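Local coordinates for uncharacterized protein Dfer_1899 (Dyadobacter fermentans, PDB 5HX0) that is of unknown function but has a six-bladed beta-propeller fold of the sialidase type and may act on glycans, at residues 225-239 / 251-264. Sequence-based numbering, arbitrary orientation.
Sequences AATDRQSPNKTSNHL and YSAPVAVDEKVSFN
N237, L239 and K234 lose the most surface where strand 234-239 meets 251-264, and N237 illustrates how one asparagine can join two propeller blades. Its backbone N donates to A256 O (3.0 Å), while its carbonyl oxygen accepts from V255 N (2.7 Å) and A256 N, both from the same side of its plane, because V255 and A256 together face N237 in a classic beta bulge. With CG anti to the carbonyl carbon (chi1 -77°), the amide turns to the next blade: ND2 reaches N264 O at 2.8 Å, almost straight at 173° and on a lone pair of N264 O, and also bonds V224 O. OD1, buried without a polar partner, lies against F263 CB. Two residues on, L239 N bonds A253 O, and L239 CB packs on V255 CG2 (3.7 Å). K234, its chain bent near its end, runs along the carbonyls of 258-261 to place NZ 2.8 Å from D258 O; NZ also forms a salt bridge with D228 OD1 and donates to a water. H238 ND1 shares a hydrogen bond with Y251 OH (2.9 Å). Strands 234-242 and 250-256 form the outer hairpin of one four-stranded blade, whereas 262-270 opens the next, beside strand 276-283, whose L280 touches N237 and A256.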
loop_
_atom_site.group_PDB
_atom_site.type_symbol
_atom_site.label_atom_id
_atom_site.label_comp_id
_atom_site.label_asym_id
_atom_site.label_seq_id
_atom_site.Cartn_x
_atom_site.Cartn_y
_atom_site.Cartn_z
ATOM N N ALA A 225 -23.524 -3.940 -8.345
ATOM C CA ALA A 225 -23.626 -3.596 -9.751
ATOM C C ALA A 225 -23.046 -4.728 -10.576
ATOM O O ALA A 225 -22.145 -5.440 -10.126
ATOM C CB ALA A 225 -22.868 -2.296 -10.055
ATOM N N ALA A 226 -23.558 -4.890 -11.795
ATOM C CA ALA A 226 -22.985 -5.879 -12.702
ATOM C C ALA A 226 -23.088 -5.359 -14.127
ATOM O O ALA A 226 -24.110 -4.777 -14.509
ATOM C CB ALA A 226 -23.686 -7.244 -12.573
ATOM N N THR A 227 -22.012 -5.543 -14.895
ATOM C CA THR A 227 -22.037 -5.244 -16.324
ATOM C C THR A 227 -22.735 -6.402 -17.021
ATOM O O THR A 227 -22.250 -7.535 -16.960
ATOM C CB THR A 227 -20.622 -5.077 -16.887
ATOM O OG1 THR A 227 -19.963 -3.983 -16.258
ATOM C CG2 THR A 227 -20.668 -4.819 -18.405
ATOM N N ASP A 228 -23.878 -6.130 -17.651
ATOM C CA ASP A 228 -24.651 -7.173 -18.306
ATOM C C ASP A 228 -24.727 -7.020 -19.819
ATOM O O ASP A 228 -25.336 -7.862 -20.477
ATOM C CB ASP A 228 -26.066 -7.279 -17.712
ATOM C CG ASP A 228 -26.855 -5.978 -17.744
ATOM O OD1 ASP A 228 -26.499 -5.018 -18.461
ATOM O OD2 ASP A 228 -27.878 -5.947 -17.020
ATOM N N ARG A 229 -24.107 -5.990 -20.385
ATOM C CA ARG A 229 -23.981 -5.841 -21.827
ATOM C C ARG A 229 -22.680 -5.104 -22.088
ATOM O O ARG A 229 -22.309 -4.211 -21.323
ATOM C CB ARG A 229 -25.167 -5.073 -22.437
ATOM C CG ARG A 229 -25.016 -4.770 -23.929
ATOM C CD ARG A 229 -26.331 -4.316 -24.528
ATOM N NE ARG A 229 -26.658 -2.931 -24.186
ATOM C CZ ARG A 229 -27.898 -2.441 -24.192
ATOM N NH1 ARG A 229 -28.925 -3.228 -24.500
ATOM N NH2 ARG A 229 -28.118 -1.171 -23.883
ATOM N N GLN A 230 -21.995 -5.475 -23.165
ATOM C CA GLN A 230 -20.672 -4.909 -23.382
ATOM C C GLN A 230 -20.688 -3.698 -24.307
ATOM O O GLN A 230 -19.982 -2.719 -24.043
ATOM C CB GLN A 230 -19.747 -5.979 -23.944
ATOM C CG GLN A 230 -18.321 -5.528 -24.081
ATOM C CD GLN A 230 -17.435 -6.625 -24.628
ATOM O OE1 GLN A 230 -17.878 -7.761 -24.824
ATOM N NE2 GLN A 230 -16.179 -6.292 -24.886
ATOM N N SER A 231 -21.460 -3.744 -25.392
ATOM C CA SER A 231 -21.536 -2.608 -26.313
ATOM C C SER A 231 -22.965 -2.364 -26.782
ATOM O O SER A 231 -23.549 -3.190 -27.481
ATOM C CB SER A 231 -20.627 -2.819 -27.520
ATOM O OG SER A 231 -19.286 -3.011 -27.119
ATOM N N PRO A 232 -23.541 -1.225 -26.375
ATOM C CA PRO A 232 -22.872 -0.306 -25.451
ATOM C C PRO A 232 -22.902 -0.837 -24.008
ATOM O O PRO A 232 -23.765 -1.655 -23.683
ATOM C CB PRO A 232 -23.687 0.982 -25.593
ATOM C CG PRO A 232 -25.067 0.500 -25.904
ATOM C CD PRO A 232 -24.902 -0.772 -26.721
ATOM N N ASN A 233 -21.948 -0.399 -23.186
ATOM C CA ASN A 233 -21.879 -0.815 -21.788
ATOM C C ASN A 233 -23.215 -0.582 -21.081
ATOM O O ASN A 233 -23.829 0.477 -21.221
ATOM C CB ASN A 233 -20.758 -0.037 -21.088
ATOM C CG ASN A 233 -20.600 -0.413 -19.631
ATOM O OD1 ASN A 233 -21.277 0.136 -18.754
ATOM N ND2 ASN A 233 -19.698 -1.349 -19.358
ATOM N N LYS A 234 -23.682 -1.591 -20.347
ATOM C CA LYS A 234 -24.844 -1.421 -19.482
ATOM C C LYS A 234 -24.616 -2.164 -18.176
ATOM O O LYS A 234 -24.032 -3.254 -18.165
ATOM C CB LYS A 234 -26.144 -1.919 -20.138
ATOM C CG LYS A 234 -27.416 -1.407 -19.437
ATOM C CD LYS A 234 -28.673 -1.819 -20.199
ATOM C CE LYS A 234 -28.786 -3.319 -20.279
ATOM N NZ LYS A 234 -29.215 -3.943 -18.966
ATOM N N THR A 235 -25.083 -1.570 -17.079
ATOM C CA THR A 235 -25.058 -2.209 -15.773
ATOM C C THR A 235 -26.465 -2.300 -15.202
ATOM O O THR A 235 -27.353 -1.491 -15.527
ATOM C CB THR A 235 -24.139 -1.461 -14.768
ATOM O OG1 THR A 235 -24.601 -0.111 -14.573
ATOM C CG2 THR A 235 -22.689 -1.449 -15.245
ATOM N N SER A 236 -26.653 -3.293 -14.335
ATOM C CA SER A 236 -27.892 -3.485 -13.589
ATOM C C SER A 236 -27.545 -3.765 -12.129
ATOM O O SER A 236 -26.400 -4.084 -11.799
ATOM C CB SER A 236 -28.723 -4.647 -14.183
ATOM O OG SER A 236 -27.913 -5.815 -14.247
ATOM N N ASN A 237 -28.546 -3.644 -11.256
ATOM C CA ASN A 237 -28.383 -3.849 -9.823
ATOM C C ASN A 237 -29.059 -5.144 -9.391
ATOM O O ASN A 237 -30.107 -5.536 -9.930
ATOM C CB ASN A 237 -28.973 -2.685 -9.009
ATOM C CG ASN A 237 -28.081 -1.446 -9.016
ATOM O OD1 ASN A 237 -28.564 -0.335 -9.213
ATOM N ND2 ASN A 237 -26.772 -1.637 -8.808
ATOM N N HIS A 238 -28.461 -5.776 -8.388
ATOM C CA HIS A 238 -28.842 -7.092 -7.901
ATOM C C HIS A 238 -28.609 -7.113 -6.397
ATOM O O HIS A 238 -27.636 -6.532 -5.911
ATOM C CB HIS A 238 -28.022 -8.173 -8.626
ATOM C CG HIS A 238 -28.116 -8.057 -10.113
ATOM N ND1 HIS A 238 -29.108 -8.681 -10.839
ATOM C CD2 HIS A 238 -27.423 -7.302 -10.996
ATOM C CE1 HIS A 238 -28.992 -8.353 -12.114
ATOM N NE2 HIS A 238 -27.982 -7.513 -12.237
ATOM N N LEU A 239 -29.523 -7.739 -5.662
ATOM C CA LEU A 239 -29.412 -7.818 -4.210
ATOM C C LEU A 239 -28.654 -9.079 -3.801
ATOM O O LEU A 239 -29.057 -10.196 -4.154
ATOM C CB LEU A 239 -30.795 -7.809 -3.564
ATOM C CG LEU A 239 -30.838 -7.941 -2.036
ATOM C CD1 LEU A 239 -30.175 -6.748 -1.365
ATOM C CD2 LEU A 239 -32.273 -8.098 -1.561
ATOM N N TYR A 251 -26.804 -14.659 -3.944
ATOM C CA TYR A 251 -27.670 -13.884 -4.823
ATOM C C TYR A 251 -29.127 -14.031 -4.402
ATOM O O TYR A 251 -29.621 -15.142 -4.218
ATOM C CB TYR A 251 -27.491 -14.360 -6.265
ATOM C CG TYR A 251 -28.224 -13.527 -7.282
ATOM C CD1 TYR A 251 -29.557 -13.807 -7.619
ATOM C CD2 TYR A 251 -27.597 -12.462 -7.917
ATOM C CE1 TYR A 251 -30.240 -13.038 -8.550
ATOM C CE2 TYR A 251 -28.273 -11.693 -8.855
ATOM C CZ TYR A 251 -29.585 -11.977 -9.161
ATOM O OH TYR A 251 -30.249 -11.206 -10.081
ATOM N N SER A 252 -29.827 -12.912 -4.247
ATOM C CA SER A 252 -31.234 -12.952 -3.879
ATOM C C SER A 252 -32.139 -12.641 -5.064
ATOM O O SER A 252 -32.981 -13.468 -5.423
ATOM C CB SER A 252 -31.524 -11.993 -2.719
ATOM O OG SER A 252 -32.892 -12.090 -2.343
ATOM N N ALA A 253 -31.981 -11.476 -5.704
ATOM C CA ALA A 253 -32.918 -11.056 -6.748
ATOM C C ALA A 253 -32.388 -9.864 -7.540
ATOM O O ALA A 253 -31.615 -9.064 -7.002
ATOM C CB ALA A 253 -34.273 -10.695 -6.124
ATOM N N PRO A 254 -32.793 -9.697 -8.802
ATOM C CA PRO A 254 -32.480 -8.452 -9.514
ATOM C C PRO A 254 -33.223 -7.279 -8.889
ATOM O O PRO A 254 -34.377 -7.404 -8.465
ATOM C CB PRO A 254 -32.969 -8.711 -10.946
ATOM C CG PRO A 254 -33.315 -10.169 -11.007
ATOM C CD PRO A 254 -33.620 -10.608 -9.612
ATOM N N VAL A 255 -32.549 -6.133 -8.836
ATOM C CA VAL A 255 -33.091 -4.928 -8.198
ATOM C C VAL A 255 -33.571 -3.909 -9.222
ATOM O O VAL A 255 -34.648 -3.331 -9.079
ATOM C CB VAL A 255 -32.038 -4.307 -7.251
ATOM C CG1 VAL A 255 -32.481 -2.900 -6.812
ATOM C CG2 VAL A 255 -31.802 -5.221 -6.042
ATOM N N ALA A 256 -32.765 -3.634 -10.241
ATOM C CA ALA A 256 -33.144 -2.676 -11.274
ATOM C C ALA A 256 -32.414 -3.060 -12.548
ATOM O O ALA A 256 -31.182 -3.141 -12.557
ATOM C CB ALA A 256 -32.807 -1.234 -10.878
ATOM N N VAL A 257 -33.181 -3.325 -13.605
ATOM C CA VAL A 257 -32.655 -3.734 -14.908
ATOM C C VAL A 257 -33.485 -3.037 -15.977
ATOM O O VAL A 257 -34.716 -2.964 -15.874
ATOM C CB VAL A 257 -32.712 -5.268 -15.114
ATOM C CG1 VAL A 257 -31.969 -5.669 -16.374
ATOM C CG2 VAL A 257 -32.166 -6.016 -13.912
ATOM N N ASP A 258 -32.817 -2.519 -17.003
ATOM C CA ASP A 258 -33.515 -1.897 -18.116
ATOM C C ASP A 258 -32.771 -2.206 -19.403
ATOM O O ASP A 258 -31.566 -2.445 -19.391
ATOM C CB ASP A 258 -33.624 -0.382 -17.950
ATOM C CG ASP A 258 -34.550 0.240 -18.972
ATOM O OD1 ASP A 258 -35.756 -0.041 -18.900
ATOM O OD2 ASP A 258 -34.078 0.983 -19.849
ATOM N N GLU A 259 -33.495 -2.160 -20.526
ATOM C CA GLU A 259 -32.859 -2.420 -21.817
ATOM C C GLU A 259 -31.864 -1.332 -22.188
ATOM O O GLU A 259 -30.873 -1.615 -22.870
ATOM C CB GLU A 259 -33.907 -2.550 -22.926
ATOM C CG GLU A 259 -34.683 -3.851 -22.904
ATOM C CD GLU A 259 -33.780 -5.069 -23.001
ATOM O OE1 GLU A 259 -32.759 -5.007 -23.725
ATOM O OE2 GLU A 259 -34.090 -6.089 -22.345
ATOM N N LYS A 260 -32.108 -0.093 -21.774
ATOM C CA LYS A 260 -31.221 1.008 -22.139
ATOM C C LYS A 260 -30.573 1.693 -20.950
ATOM O O LYS A 260 -29.393 2.025 -21.012
ATOM C CB LYS A 260 -31.986 2.056 -22.964
ATOM C CG LYS A 260 -32.330 1.573 -24.361
ATOM C CD LYS A 260 -33.026 2.640 -25.181
ATOM C CE LYS A 260 -33.610 2.037 -26.452
ATOM N NZ LYS A 260 -34.571 0.924 -26.160
ATOM N N VAL A 261 -31.318 1.930 -19.879
ATOM C CA VAL A 261 -30.811 2.689 -18.741
ATOM C C VAL A 261 -29.914 1.791 -17.889
ATOM O O VAL A 261 -30.259 0.633 -17.616
ATOM C CB VAL A 261 -31.984 3.249 -17.924
ATOM C CG1 VAL A 261 -31.495 3.976 -16.695
ATOM C CG2 VAL A 261 -32.861 4.176 -18.801
ATOM N N SER A 262 -28.758 2.324 -17.459
ATOM C CA SER A 262 -27.857 1.607 -16.559
ATOM C C SER A 262 -28.152 1.981 -15.110
ATOM O O SER A 262 -28.519 3.121 -14.812
ATOM C CB SER A 262 -26.384 1.921 -16.848
ATOM O OG SER A 262 -25.915 1.393 -18.082
ATOM N N PHE A 263 -27.986 1.019 -14.219
ATOM C CA PHE A 263 -28.056 1.239 -12.779
ATOM C C PHE A 263 -26.726 0.773 -12.210
ATOM O O PHE A 263 -26.276 -0.331 -12.532
ATOM C CB PHE A 263 -29.226 0.460 -12.169
ATOM C CG PHE A 263 -30.541 0.800 -12.792
ATOM C CD1 PHE A 263 -31.243 1.918 -12.374
ATOM C CD2 PHE A 263 -31.040 0.038 -13.837
ATOM C CE1 PHE A 263 -32.463 2.263 -12.986
ATOM C CE2 PHE A 263 -32.234 0.362 -14.441
ATOM C CZ PHE A 263 -32.951 1.479 -14.012
ATOM N N ASN A 264 -26.069 1.624 -11.421
ATOM C CA ASN A 264 -24.765 1.227 -10.894
ATOM C C ASN A 264 -24.706 1.456 -9.388
ATOM O O ASN A 264 -25.095 0.567 -8.618
ATOM C CB ASN A 264 -23.608 1.930 -11.654
ATOM C CG ASN A 264 -23.870 3.419 -11.951
ATOM O OD1 ASN A 264 -24.026 4.225 -11.034
ATOM N ND2 ASN A 264 -23.851 3.789 -13.228
HETATM O O HOH W 1 -23.231 2.146 -17.992
HETATM O O HOH W 2 -29.849 -1.977 -16.860
HETATM O O HOH W 3 -22.991 1.909 -15.273
#